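Local coordinates for leucine rich repeat and phosphatase domain containing protein (Entamoeba histolytica, PDB 3EMU), which probably hydrolyses phosphate esters on phosphorylated proteins, as a member of the dual-specificity protein phosphatase family, at residues F144-K147 against L148-M151. Residues are numbered along the deposited sequence; the frame is centred on the assembly and turned at random.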
loop_
_atom_site.group_PDB
_atom_site.type_symbol
_atom_site.label_atom_id
_atom_site.label_comp_id
_atom_site.label_asym_id
_atom_site.label_seq_id
_atom_site.Cartn_x
_atom_site.Cartn_y
_atom_site.Cartn_z
ATOM N N PHE A 144 -4.694 -4.219 13.403
ATOM C CA PHE A 144 -4.115 -2.894 13.368
ATOM C C PHE A 144 -5.120 -1.810 13.823
ATOM O O PHE A 144 -4.739 -0.885 14.522
ATOM C CB PHE A 144 -3.593 -2.585 11.962
ATOM C CG PHE A 144 -2.941 -1.226 11.824
ATOM C CD1 PHE A 144 -1.916 -0.839 12.670
ATOM C CD2 PHE A 144 -3.343 -0.358 10.817
ATOM C CE1 PHE A 144 -1.306 0.415 12.527
ATOM C CE2 PHE A 144 -2.754 0.903 10.647
ATOM C CZ PHE A 144 -1.729 1.294 11.502
ATOM N N GLU A 145 -6.375 -1.918 13.383
ATOM C CA GLU A 145 -7.435 -1.001 13.764
ATOM C C GLU A 145 -7.473 -0.898 15.323
ATOM O O GLU A 145 -7.404 0.209 15.879
ATOM C CB GLU A 145 -8.761 -1.524 13.232
ATOM C CG GLU A 145 -9.958 -0.583 13.390
ATOM C CD GLU A 145 -11.231 -1.155 12.780
ATOM O OE1 GLU A 145 -11.553 -2.353 12.985
ATOM O OE2 GLU A 145 -11.911 -0.417 12.069
ATOM N N LYS A 146 -7.517 -2.055 15.991
ATOM C CA LYS A 146 -7.537 -2.105 17.443
ATOM C C LYS A 146 -6.296 -1.473 18.049
ATOM O O LYS A 146 -6.391 -0.773 19.064
ATOM C CB LYS A 146 -7.608 -3.528 17.940
ATOM C CG LYS A 146 -8.975 -4.087 18.051
ATOM C CD LYS A 146 -9.547 -3.841 19.443
ATOM C CE LYS A 146 -11.094 -3.781 19.363
ATOM N NZ LYS A 146 -11.625 -2.926 20.462
ATOM N N LYS A 147 -5.133 -1.752 17.456
ATOM C CA LYS A 147 -3.854 -1.227 17.983
ATOM C C LYS A 147 -3.843 0.297 17.960
ATOM O O LYS A 147 -3.396 0.944 18.895
ATOM C CB LYS A 147 -2.663 -1.777 17.213
ATOM C CG LYS A 147 -1.339 -1.119 17.590
ATOM C CD LYS A 147 -0.845 -1.775 18.871
ATOM C CE LYS A 147 0.444 -1.152 19.419
ATOM N NZ LYS A 147 0.907 -1.933 20.667
ATOM N N LEU A 148 -4.357 0.858 16.877
ATOM C CA LEU A 148 -4.414 2.275 16.702
ATOM C C LEU A 148 -5.382 2.886 17.742
ATOM O O LEU A 148 -5.129 3.948 18.307
ATOM C CB LEU A 148 -4.887 2.603 15.282
ATOM C CG LEU A 148 -3.859 2.621 14.118
ATOM C CD1 LEU A 148 -4.384 3.322 12.899
ATOM C CD2 LEU A 148 -2.565 3.265 14.518
ATOM N N GLU A 149 -6.503 2.233 17.972
ATOM C CA GLU A 149 -7.440 2.712 18.969
ATOM C C GLU A 149 -6.769 2.920 20.362
ATOM O O GLU A 149 -6.957 3.937 21.023
ATOM C CB GLU A 149 -8.567 1.699 19.082
ATOM C CG GLU A 149 -9.793 2.206 19.816
ATOM C CD GLU A 149 -10.684 1.066 20.311
ATOM O OE1 GLU A 149 -10.625 -0.054 19.716
ATOM O OE2 GLU A 149 -11.438 1.301 21.300
ATOM N N LYS A 150 -5.986 1.941 20.784
ATOM C CA LYS A 150 -5.327 1.984 22.046
ATOM C C LYS A 150 -4.206 3.034 22.078
ATOM O O LYS A 150 -4.104 3.799 23.027
ATOM C CB LYS A 150 -4.770 0.604 22.355
ATOM C CG LYS A 150 -4.838 0.239 23.819
ATOM C CD LYS A 150 -4.536 1.445 24.775
ATOM C CE LYS A 150 -4.008 0.970 26.149
ATOM N NZ LYS A 150 -5.062 0.209 26.928
ATOM N N MET A 151 -3.370 3.075 21.045
ATOM C CA MET A 151 -2.313 4.063 20.992
ATOM C C MET A 151 -2.888 5.457 20.997
ATOM O O MET A 151 -2.220 6.409 21.445
ATOM C CB MET A 151 -1.456 3.925 19.728
ATOM C CG MET A 151 -0.418 2.767 19.708
ATOM S SD MET A 151 0.815 3.008 18.356
ATOM C CE MET A 151 -0.241 3.738 17.120
#
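The last two turns of helix 135-151, the C-terminal helix of the dual-specificity phosphatase fold, join Phe144 to Leu148 on the inward face and Lys146 to Glu149 on the outward one. Four consecutive i to i+4 backbone hydrogen bonds run through the turns, from Leu148 N to Phe144 O (3.0 Å) through to Met151 N, which meets Lys147 O nearly straight, at 170°. A chi1 of -179° swings the Phe144 ring away from its own backbone N; it projects outward, and its far end meets the side chain one turn on. Leu148 CG lies over one ring face in a CH-pi contact, 3.9 Å from the centroid and displaced toward the rim. Both Leu148 methyls lie on that same side near the far end, CD1 3.6 Å from Phe144 CZ and CD2 3.7 Å from Phe144 CE1. Ile73 and Ile77 of helix 68-85, with Ala107 and Met110 of helix 100-112, also pack on Phe144; Tyr111 touches Leu148. On the outward side Lys146 bends at chi2 (-91°) to run alongside Glu149, and Lys146 NZ lies 3.1 Å from Glu149 OE1, on its syn lone-pair side, in a salt bridge. Lys147 crosses Met151 more loosely, Lys147 CE lying 4.0 Å from Met151 CG. The chemistry is thus divided by side: the CH-pi contact holds together two side chains that seat the helix on its neighbours, whereas the ion pair, between exposed residues, probably adds modest stability because water can compete for both charges.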